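Conserved hypothetical protein (Staphylococcus aureus subsp. aureus, PDB 2AP3) is of unknown function but folds into a long all-helical bundle and belongs to a family of putative cell-wall-binding lipoproteins, suggesting a role at the cell envelope. Local coordinates at residues Q169-K172 with K173-E176; D179-T182 with K183-K187; K80-E83 with K84-A88; D31-P34 with I35-G39. All blocks are in the same frame, centred on the assembly; numbering follows the deposited sequence.

Interaction 1 (Q169-K172 with K173-E176); sequences QNYK and KLKE
Leu-174 turns its CG away from the backbone N (chi1 173°), while the CG of Tyr-171 lies beside its own backbone N (chi1 -84°); the two side chains leave helix 157-195 next to each other and point the same way. This is an i to i+3 pair on one face of a long helix in an antiparallel helical bundle. Methyl CD2 of Leu-174 sits 3.7 Å from CE1 of Tyr-171 and approaches the ring obliquely. It lies against the CE1 and CD1 side, while the phenol oxygen reaches beyond the pair to a hydrogen bond with Glu-143 on helix 109-150. Leu-174 leans on Tyr-132 of that same helix, and Asn-170, the buried residue here, gives its ND2 to Ser-142, so this face meets helix 109-150 through apolar and polar contacts alike. Beneath the side chains runs the regular backbone ladder: Lys-173 N donates to Gln-169 O at 3.0 Å, and Leu-174 N to Asn-170 O at 2.9 Å. Further round, the methylene CG of Glu-176 rests 3.4 Å from Lys-172 O. Lys-173 lays its chain beside the Asn-170 amide, its methylene CE in van der Waals contact with the amide oxygen OD1 of Asn-170 at 3.8 Å. The side chain of Gln-169 crosses the lysine at about a right angle, which sets NE2 of Gln-169 3.6 Å from CG of Lys-173.

Interaction 2 (D179-T182 with K183-K187); sequences DKYT and KVLNK
Tyr-181 O is gripped by two amides of the following turn. Leu-185 N gives it a sound helical bond of 3.0 Å, with an N-H...O angle of 155°; Val-184 N adds a weak one at 120°, its better bond being the 3.1 Å one to Lys-180 O. The same oxygen is approached by carbon: the chi1 of Val-184, 73°, lodges its methyl CG1 between the backbone N and the carbonyl carbon, and the resulting 2.9 Å from CG1 to Tyr-181 O is shorter than van der Waals contact and is to be read with caution. From there CG1 also reaches Tyr-181 CD1 at 3.7 Å, meeting the ring obliquely. Leu-185 comes to the CE2 side. Its CG lies over one face of the tyrosine ring, 4.2 Å from the centroid, in a CH-pi contact displaced toward the rim. Its two methyls follow the ring from CE2 to the hydroxyl: CD1 sits 3.7 Å from CE2 of Tyr-181, and CD2 lies 3.8 Å from the hydroxyl OH of Tyr-181. Beyond the segments, His-129 packs edge-to-face with the Tyr-181 ring, and Leu-128 of helix 109-150 touches both Tyr-181 and Val-184. An aromatic residue followed at i+3 and i+4 by branched aliphatic ones thus lines a single helix face, the spacing that puts side chains on one side of a helix for packing in a bundle, here helix 157-195 against helix 109-150.

Interaction 3 (K80-E83 with K84-A88); sequences KEFE and KEEDA
The ring of Phe-82 is flanked by two carboxylate-bearing side chains of the next turn, both meeting it obliquely, and the ring of Tyr-136 on helix 109-150 meets it as well. Glu-85 comes to the CE1 side, its OE1 3.5 Å from CE1 of Phe-82, with the carboxylate and ring planes 60° apart. Glu-86 crosses at about a right angle on the CE2 side: its methylene CG lies 3.6 Å from Phe-82 CE2, and here the planes differ by 25°. Neither acid is left to the ring alone, since Glu-85 OE2 accepts from His-129 and Glu-86 OE2 pairs with Lys-137. Elsewhere on the turn, charges pair along the helix. Glu-81, bent at its second torsion (57°), swings its carboxylate onto the extended chain of Lys-84, and NZ of Lys-84 meets OE1 of Glu-81 on the syn side at 2.9 Å in a salt bridge. One residue earlier and with the charges reversed, Lys-80 NZ makes a salt bridge of 2.7 Å to Glu-83 OE2. A water bound to Asp-87 OD1 at 3.0 Å reaches Glu-83 OE1 only weakly. In the backbone, Asp-87 N donates a hydrogen bond of 2.8 Å to Glu-83 O. Helix 61-96 packs against two others: Phe-82 meets Tyr-132 and Ala-133 of helix 109-150 and Glu-86 meets Ala-133, while Glu-81 and Lys-84 lie against Val-38 of helix 33-50.

Interaction 4 (D31-P34 with I35-G39); sequences DEEP and IKTVG
The opening turn of helix 33-50 is where this contact lies, just after the break that follows helix 10-30 in the bundle. Ile-35 N donates to Glu-32 O at 2.9 Å, and Lys-36 N to Glu-33 O at 2.8 Å. In both bonds the donor stands well above the carbonyl plane, 47° out of it, a tight i to i+3 geometry that gives way to the ordinary helical pattern when Val-38 N bonds Pro-34 O at 3.0 Å. A proline suits this first turn, since its missing N-H costs no helical bond. The side chains of Glu-32 and Ile-35 run alongside each other, pointing the same way. CG1 of Ile-35 stands beside its own backbone N (chi1 -61°) and, with the chain extended beyond it, methyl CD1 comes to 4.0 Å from CB of Glu-32. The carboxylate of Glu-32 is held by Ser-92 of helix 61-96 and by Lys-125 of helix 109-150, tying the helix start to two neighbours. Ile-35 itself packs on Ala-88 and Ile-89. One turn on, methyl CG2 of the buried Val-38 closes to 3.4 Å from Pro-34 O.

Overall arrangement
Three of the contacts are turns within helices of one bundle and the fourth is a helix start; the protein's function is unknown, and no ligand is part of these contacts. Interactions 1 and 2 follow each other on helix 157-195, centres about 16 Å apart, and Lys-175 of the first bridges by salt link to Asp-179 of the second. Interactions 3 and 4 touch directly, with centres about 9 Å apart: Ala-88 CB lies 3.7 Å from Ile-35 CG1, and Lys-84 CB 3.6 Å from Val-38 CG2. The two pairs do not meet; interaction 2 comes within about 6 Å, nearest atoms, of both 3 and 4. Helix 109-150 joins them, its His-129 serving Tyr-181 and Glu-85, its Tyr-132 serving Leu-174 and Phe-82.

Interaction 1 (Q169-K172 with K173-E176)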
loop_
_atom_site.group_PDB
_atom_site.type_symbol
_atom_site.label_atom_id
_atom_site.label_comp_id
_atom_site.label_asym_id
_atom_site.label_seq_id
_atom_site.Cartn_x
_atom_site.Cartn_y
_atom_site.Cartn_z
ATOM N N GLN A 169 10.364 15.111 7.621
ATOM C CA GLN A 169 10.534 15.236 6.174
ATOM C C GLN A 169 10.085 13.946 5.470
ATOM O O GLN A 169 9.454 13.966 4.390
ATOM C CB GLN A 169 11.983 15.551 5.801
ATOM C CG GLN A 169 12.157 15.833 4.313
ATOM C CD GLN A 169 11.120 16.827 3.800
ATOM O OE1 GLN A 169 11.034 17.958 4.287
ATOM N NE2 GLN A 169 10.316 16.400 2.823
ATOM N N ASN A 170 10.413 12.825 6.096
ATOM C CA ASN A 170 10.021 11.531 5.567
ATOM C C ASN A 170 8.528 11.353 5.531
ATOM O O ASN A 170 7.996 10.744 4.593
ATOM C CB ASN A 170 10.697 10.412 6.355
ATOM C CG ASN A 170 12.187 10.400 6.150
ATOM O OD1 ASN A 170 12.702 10.990 5.189
ATOM N ND2 ASN A 170 12.894 9.732 7.049
ATOM N N TYR A 171 7.845 11.921 6.527
ATOM C CA TYR A 171 6.376 11.861 6.537
ATOM C C TYR A 171 5.752 12.799 5.497
ATOM O O TYR A 171 4.697 12.471 4.945
ATOM C CB TYR A 171 5.795 12.042 7.943
ATOM C CG TYR A 171 5.787 10.729 8.686
ATOM C CD1 TYR A 171 4.904 9.721 8.322
ATOM C CD2 TYR A 171 6.709 10.461 9.692
ATOM C CE1 TYR A 171 4.911 8.494 8.970
ATOM C CE2 TYR A 171 6.724 9.250 10.346
ATOM C CZ TYR A 171 5.813 8.261 9.982
ATOM O OH TYR A 171 5.819 7.040 10.622
ATOM N N LYS A 172 6.406 13.924 5.205
ATOM C CA LYS A 172 5.942 14.846 4.154
ATOM C C LYS A 172 5.983 14.109 2.832
ATOM O O LYS A 172 5.034 14.143 2.055
ATOM C CB LYS A 172 6.807 16.106 4.059
ATOM C CG LYS A 172 6.538 17.172 5.131
ATOM C CD LYS A 172 7.395 18.394 4.871
ATOM C CE LYS A 172 7.513 19.270 6.137
ATOM N NZ LYS A 172 6.520 20.379 6.213
ATOM N N LYS A 173 7.096 13.429 2.593
ATOM C CA LYS A 173 7.260 12.646 1.387
ATOM C C LYS A 173 6.272 11.478 1.320
ATOM O O LYS A 173 5.735 11.175 0.240
ATOM C CB LYS A 173 8.690 12.148 1.301
ATOM C CG LYS A 173 9.731 13.248 1.127
ATOM C CD LYS A 173 11.021 12.653 0.565
ATOM C CE LYS A 173 11.768 11.784 1.580
ATOM N NZ LYS A 173 12.519 10.696 0.878
ATOM N N LEU A 174 6.029 10.817 2.454
ATOM C CA LEU A 174 5.084 9.705 2.472
ATOM C C LEU A 174 3.680 10.198 2.101
ATOM O O LEU A 174 2.965 9.518 1.350
ATOM C CB LEU A 174 5.091 8.980 3.819
ATOM C CG LEU A 174 4.046 7.878 4.069
ATOM C CD1 LEU A 174 4.167 6.749 3.034
ATOM C CD2 LEU A 174 4.124 7.382 5.505
ATOM N N LYS A 175 3.313 11.390 2.608
ATOM C CA LYS A 175 2.021 11.995 2.227
ATOM C C LYS A 175 1.879 12.267 0.726
ATOM O O LYS A 175 0.838 11.976 0.135
ATOM C CB LYS A 175 1.715 13.262 3.045
ATOM C CG LYS A 175 0.240 13.702 2.930
ATOM C CD LYS A 175 0.050 15.130 3.395
ATOM C CE LYS A 175 -1.414 15.622 3.212
ATOM N NZ LYS A 175 -2.158 14.932 2.119
ATOM N N GLU A 176 2.923 12.801 0.108
ATOM C CA GLU A 176 2.924 13.066 -1.325
ATOM C C GLU A 176 2.664 11.763 -2.100
ATOM O O GLU A 176 1.823 11.729 -2.994
ATOM C CB GLU A 176 4.264 13.653 -1.757
ATOM C CG GLU A 176 4.583 15.028 -1.178
ATOM C CD GLU A 176 5.955 15.538 -1.613
ATOM O OE1 GLU A 176 6.541 14.970 -2.566
ATOM O OE2 GLU A 176 6.440 16.530 -1.026
#

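Interaction 2 (D179-T182 with K183-K187)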
loop_
_atom_site.group_PDB
_atom_site.type_symbol
_atom_site.label_atom_id
_atom_site.label_comp_id
_atom_site.label_asym_id
_atom_site.label_seq_id
_atom_site.Cartn_x
_atom_site.Cartn_y
_atom_site.Cartn_z
ATOM N N ASP A 179 -0.929 10.058 -1.270
ATOM C CA ASP A 179 -1.916 10.804 -2.086
ATOM C C ASP A 179 -1.942 10.340 -3.552
ATOM O O ASP A 179 -3.011 10.171 -4.156
ATOM C CB ASP A 179 -1.648 12.332 -2.055
ATOM C CG ASP A 179 -2.119 13.006 -0.759
ATOM O OD1 ASP A 179 -2.680 12.317 0.119
ATOM O OD2 ASP A 179 -1.929 14.252 -0.632
ATOM N N LYS A 180 -0.765 10.174 -4.141
ATOM C CA LYS A 180 -0.668 9.710 -5.524
ATOM C C LYS A 180 -1.223 8.293 -5.671
ATOM O O LYS A 180 -1.859 7.957 -6.679
ATOM C CB LYS A 180 0.782 9.747 -5.995
ATOM C CG LYS A 180 1.356 11.140 -6.163
ATOM C CD LYS A 180 2.625 11.096 -7.005
ATOM C CE LYS A 180 3.025 12.487 -7.480
ATOM N NZ LYS A 180 3.542 13.355 -6.381
ATOM N N TYR A 181 -0.976 7.450 -4.667
ATOM C CA TYR A 181 -1.435 6.064 -4.714
ATOM C C TYR A 181 -2.957 6.005 -4.602
ATOM O O TYR A 181 -3.616 5.284 -5.344
ATOM C CB TYR A 181 -0.772 5.210 -3.615
ATOM C CG TYR A 181 -1.104 3.736 -3.727
ATOM C CD1 TYR A 181 -0.730 3.006 -4.849
ATOM C CD2 TYR A 181 -1.768 3.068 -2.696
ATOM C CE1 TYR A 181 -1.032 1.665 -4.963
ATOM C CE2 TYR A 181 -2.076 1.726 -2.799
ATOM C CZ TYR A 181 -1.704 1.037 -3.938
ATOM O OH TYR A 181 -1.998 -0.295 -4.041
ATOM N N THR A 182 -3.517 6.777 -3.674
ATOM C CA THR A 182 -4.974 6.835 -3.524
ATOM C C THR A 182 -5.618 7.325 -4.821
ATOM O O THR A 182 -6.647 6.774 -5.260
ATOM C CB THR A 182 -5.376 7.690 -2.301
ATOM O OG1 THR A 182 -4.817 7.111 -1.114
ATOM C CG2 THR A 182 -6.899 7.750 -2.143
ATOM N N LYS A 183 -4.997 8.326 -5.452
ATOM C CA LYS A 183 -5.421 8.775 -6.780
ATOM C C LYS A 183 -5.461 7.642 -7.807
ATOM O O LYS A 183 -6.419 7.548 -8.582
ATOM C CB LYS A 183 -4.545 9.918 -7.305
ATOM C CG LYS A 183 -4.923 11.298 -6.795
ATOM C CD LYS A 183 -4.449 12.347 -7.789
ATOM C CE LYS A 183 -4.667 13.767 -7.285
ATOM N NZ LYS A 183 -4.189 14.759 -8.288
ATOM N N VAL A 184 -4.440 6.780 -7.821
ATOM C CA VAL A 184 -4.373 5.732 -8.849
ATOM C C VAL A 184 -5.415 4.646 -8.586
ATOM O O VAL A 184 -5.968 4.071 -9.529
ATOM C CB VAL A 184 -2.944 5.126 -9.035
ATOM C CG1 VAL A 184 -2.554 4.230 -7.871
ATOM C CG2 VAL A 184 -2.870 4.341 -10.349
ATOM N N LEU A 185 -5.704 4.385 -7.313
ATOM C CA LEU A 185 -6.719 3.391 -6.980
ATOM C C LEU A 185 -8.064 3.883 -7.503
ATOM O O LEU A 185 -8.880 3.087 -7.987
ATOM C CB LEU A 185 -6.775 3.112 -5.483
ATOM C CG LEU A 185 -5.534 2.463 -4.841
ATOM C CD1 LEU A 185 -5.747 2.257 -3.331
ATOM C CD2 LEU A 185 -5.187 1.149 -5.558
ATOM N N ASN A 186 -8.273 5.195 -7.430
ATOM C CA ASN A 186 -9.471 5.812 -8.022
ATOM C C ASN A 186 -9.505 5.740 -9.542
ATOM O O ASN A 186 -10.548 5.436 -10.130
ATOM C CB ASN A 186 -9.643 7.251 -7.537
ATOM C CG ASN A 186 -9.961 7.321 -6.057
ATOM O OD1 ASN A 186 -10.489 6.367 -5.479
ATOM N ND2 ASN A 186 -9.647 8.449 -5.435
ATOM N N LYS A 187 -8.368 6.010 -10.178
ATOM C CA LYS A 187 -8.274 5.936 -11.630
ATOM C C LYS A 187 -8.542 4.510 -12.122
ATOM O O LYS A 187 -9.128 4.324 -13.199
ATOM C CB LYS A 187 -6.915 6.436 -12.116
ATOM C CG LYS A 187 -6.845 6.721 -13.618
ATOM C CD LYS A 187 -5.441 7.138 -14.023
ATOM C CE LYS A 187 -5.380 7.512 -15.496
ATOM N NZ LYS A 187 -4.123 8.261 -15.794
#

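Interaction 3 (K80-E83 with K84-A88)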
loop_
_atom_site.group_PDB
_atom_site.type_symbol
_atom_site.label_atom_id
_atom_site.label_comp_id
_atom_site.label_asym_id
_atom_site.label_seq_id
_atom_site.Cartn_x
_atom_site.Cartn_y
_atom_site.Cartn_z
ATOM N N LYS A 80 7.576 -5.319 10.226
ATOM C CA LYS A 80 7.365 -6.746 9.994
ATOM C C LYS A 80 5.934 -6.963 9.478
ATOM O O LYS A 80 5.705 -7.679 8.478
ATOM C CB LYS A 80 7.618 -7.529 11.277
ATOM C CG LYS A 80 7.456 -9.047 11.151
ATOM C CD LYS A 80 8.364 -9.629 10.065
ATOM C CE LYS A 80 9.839 -9.442 10.429
ATOM N NZ LYS A 80 10.798 -9.937 9.377
ATOM N N GLU A 81 4.957 -6.348 10.139
ATOM C CA GLU A 81 3.582 -6.467 9.672
ATOM C C GLU A 81 3.446 -5.924 8.245
ATOM O O GLU A 81 2.776 -6.531 7.398
ATOM C CB GLU A 81 2.631 -5.765 10.666
ATOM C CG GLU A 81 1.152 -6.002 10.419
ATOM C CD GLU A 81 0.725 -7.472 10.416
ATOM O OE1 GLU A 81 1.321 -8.335 11.117
ATOM O OE2 GLU A 81 -0.267 -7.749 9.724
ATOM N N PHE A 82 4.114 -4.809 7.938
ATOM C CA PHE A 82 4.015 -4.235 6.596
ATOM C C PHE A 82 4.545 -5.166 5.501
ATOM O O PHE A 82 4.087 -5.098 4.370
ATOM C CB PHE A 82 4.680 -2.868 6.549
ATOM C CG PHE A 82 4.483 -2.135 5.263
ATOM C CD1 PHE A 82 3.227 -1.661 4.905
ATOM C CD2 PHE A 82 5.539 -1.919 4.409
ATOM C CE1 PHE A 82 3.058 -0.960 3.708
ATOM C CE2 PHE A 82 5.381 -1.226 3.199
ATOM C CZ PHE A 82 4.124 -0.759 2.861
ATOM N N GLU A 83 5.484 -6.046 5.847
ATOM C CA GLU A 83 5.995 -7.036 4.874
ATOM C C GLU A 83 4.844 -7.805 4.235
ATOM O O GLU A 83 4.920 -8.150 3.050
ATOM C CB GLU A 83 6.913 -8.051 5.548
ATOM C CG GLU A 83 8.236 -7.466 6.014
ATOM C CD GLU A 83 9.205 -8.530 6.549
ATOM O OE1 GLU A 83 9.160 -9.700 6.071
ATOM O OE2 GLU A 83 10.004 -8.212 7.444
ATOM N N LYS A 84 3.820 -8.127 5.030
ATOM C CA LYS A 84 2.671 -8.878 4.513
ATOM C C LYS A 84 1.968 -8.106 3.387
ATOM O O LYS A 84 1.509 -8.710 2.414
ATOM C CB LYS A 84 1.688 -9.243 5.631
ATOM C CG LYS A 84 2.254 -10.192 6.682
ATOM C CD LYS A 84 1.304 -10.249 7.869
ATOM C CE LYS A 84 1.877 -11.020 9.035
ATOM N NZ LYS A 84 0.935 -11.071 10.210
ATOM N N GLU A 85 1.874 -6.782 3.522
ATOM C CA GLU A 85 1.291 -5.940 2.454
ATOM C C GLU A 85 2.181 -5.971 1.214
ATOM O O GLU A 85 1.708 -6.148 0.093
ATOM C CB GLU A 85 1.043 -4.499 2.930
ATOM C CG GLU A 85 0.590 -3.564 1.782
ATOM C CD GLU A 85 0.113 -2.194 2.258
ATOM O OE1 GLU A 85 -0.245 -2.056 3.460
ATOM O OE2 GLU A 85 0.130 -1.239 1.425
ATOM N N GLU A 86 3.483 -5.832 1.424
ATOM C CA GLU A 86 4.429 -5.881 0.319
ATOM C C GLU A 86 4.328 -7.204 -0.406
ATOM O O GLU A 86 4.274 -7.226 -1.652
ATOM C CB GLU A 86 5.845 -5.674 0.836
ATOM C CG GLU A 86 6.045 -4.263 1.406
ATOM C CD GLU A 86 7.474 -4.071 1.849
ATOM O OE1 GLU A 86 7.843 -4.514 2.972
ATOM O OE2 GLU A 86 8.236 -3.508 1.047
ATOM N N ASP A 87 4.274 -8.293 0.360
ATOM C CA ASP A 87 4.191 -9.647 -0.208
ATOM C C ASP A 87 2.884 -9.827 -0.980
ATOM O O ASP A 87 2.856 -10.483 -2.019
ATOM C CB ASP A 87 4.330 -10.724 0.886
ATOM C CG ASP A 87 5.749 -10.791 1.503
ATOM O OD1 ASP A 87 6.713 -10.220 0.957
ATOM O OD2 ASP A 87 5.894 -11.460 2.551
ATOM N N ALA A 88 1.806 -9.217 -0.493
ATOM C CA ALA A 88 0.501 -9.375 -1.114
ATOM C C ALA A 88 0.495 -8.684 -2.463
ATOM O O ALA A 88 -0.009 -9.231 -3.447
ATOM C CB ALA A 88 -0.575 -8.809 -0.234
HETATM O O HOH W 1 -1.729 -9.641 9.254
HETATM O O HOH W 2 8.931 -9.040 2.682
#

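Interaction 4 (D31-P34 with I35-G39)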
loop_
_atom_site.group_PDB
_atom_site.type_symbol
_atom_site.label_atom_id
_atom_site.label_comp_id
_atom_site.label_asym_id
_atom_site.label_seq_id
_atom_site.Cartn_x
_atom_site.Cartn_y
_atom_site.Cartn_z
ATOM N N ASP A 31 -8.228 -11.136 -3.512
ATOM C CA ASP A 31 -7.101 -11.794 -2.856
ATOM C C ASP A 31 -6.162 -10.823 -2.116
ATOM O O ASP A 31 -5.234 -11.260 -1.415
ATOM C CB ASP A 31 -6.323 -12.653 -3.871
ATOM C CG ASP A 31 -7.138 -13.841 -4.402
ATOM O OD1 ASP A 31 -6.646 -14.534 -5.322
ATOM O OD2 ASP A 31 -8.268 -14.090 -3.910
ATOM N N GLU A 32 -6.402 -9.522 -2.288
ATOM C CA GLU A 32 -5.675 -8.470 -1.560
ATOM C C GLU A 32 -6.344 -8.088 -0.240
ATOM O O GLU A 32 -5.897 -7.165 0.439
ATOM C CB GLU A 32 -5.522 -7.208 -2.427
ATOM C CG GLU A 32 -4.556 -7.360 -3.582
ATOM C CD GLU A 32 -4.513 -6.138 -4.504
ATOM O OE1 GLU A 32 -5.079 -5.078 -4.175
ATOM O OE2 GLU A 32 -3.885 -6.235 -5.560
ATOM N N GLU A 33 -7.421 -8.781 0.116
ATOM C CA GLU A 33 -8.144 -8.496 1.368
ATOM C C GLU A 33 -7.227 -8.505 2.606
ATOM O O GLU A 33 -7.386 -7.659 3.499
ATOM C CB GLU A 33 -9.344 -9.441 1.548
ATOM C CG GLU A 33 -10.269 -9.069 2.708
ATOM C CD GLU A 33 -9.836 -9.675 4.035
ATOM O OE1 GLU A 33 -10.323 -9.211 5.094
ATOM O OE2 GLU A 33 -9.013 -10.620 4.024
ATOM N N PRO A 34 -6.271 -9.457 2.673
ATOM C CA PRO A 34 -5.259 -9.429 3.741
ATOM C C PRO A 34 -4.530 -8.094 3.968
ATOM O O PRO A 34 -4.050 -7.869 5.076
ATOM C CB PRO A 34 -4.276 -10.512 3.303
ATOM C CG PRO A 34 -5.165 -11.517 2.615
ATOM C CD PRO A 34 -6.110 -10.660 1.826
ATOM N N ILE A 35 -4.434 -7.235 2.948
ATOM C CA ILE A 35 -3.858 -5.891 3.112
ATOM C C ILE A 35 -4.707 -5.061 4.086
ATOM O O ILE A 35 -4.169 -4.242 4.852
ATOM C CB ILE A 35 -3.661 -5.172 1.734
ATOM C CG1 ILE A 35 -2.685 -5.990 0.875
ATOM C CG2 ILE A 35 -3.214 -3.712 1.904
ATOM C CD1 ILE A 35 -2.503 -5.437 -0.522
ATOM N N LYS A 36 -6.027 -5.272 4.083
ATOM C CA LYS A 36 -6.874 -4.590 5.056
ATOM C C LYS A 36 -6.550 -5.018 6.495
ATOM O O LYS A 36 -6.492 -4.188 7.405
ATOM C CB LYS A 36 -8.358 -4.822 4.751
ATOM C CG LYS A 36 -8.857 -4.086 3.513
ATOM C CD LYS A 36 -8.840 -2.570 3.690
ATOM C CE LYS A 36 -9.636 -1.893 2.575
ATOM N NZ LYS A 36 -9.394 -0.423 2.536
ATOM N N THR A 37 -6.290 -6.311 6.688
ATOM C CA THR A 37 -5.935 -6.847 8.008
ATOM C C THR A 37 -4.597 -6.275 8.460
ATOM O O THR A 37 -4.431 -5.898 9.637
ATOM C CB THR A 37 -5.856 -8.391 7.957
ATOM O OG1 THR A 37 -7.118 -8.901 7.516
ATOM C CG2 THR A 37 -5.566 -8.976 9.349
ATOM N N VAL A 38 -3.645 -6.187 7.534
ATOM C CA VAL A 38 -2.353 -5.528 7.840
ATOM C C VAL A 38 -2.561 -4.089 8.338
ATOM O O VAL A 38 -1.982 -3.658 9.343
ATOM C CB VAL A 38 -1.427 -5.511 6.590
ATOM C CG1 VAL A 38 -0.222 -4.609 6.826
ATOM C CG2 VAL A 38 -1.022 -6.941 6.219
ATOM N N GLY A 39 -3.377 -3.328 7.621
ATOM C CA GLY A 39 -3.697 -1.963 8.029
ATOM C C GLY A 39 -4.275 -1.873 9.420
ATOM O O GLY A 39 -3.896 -0.985 10.181
#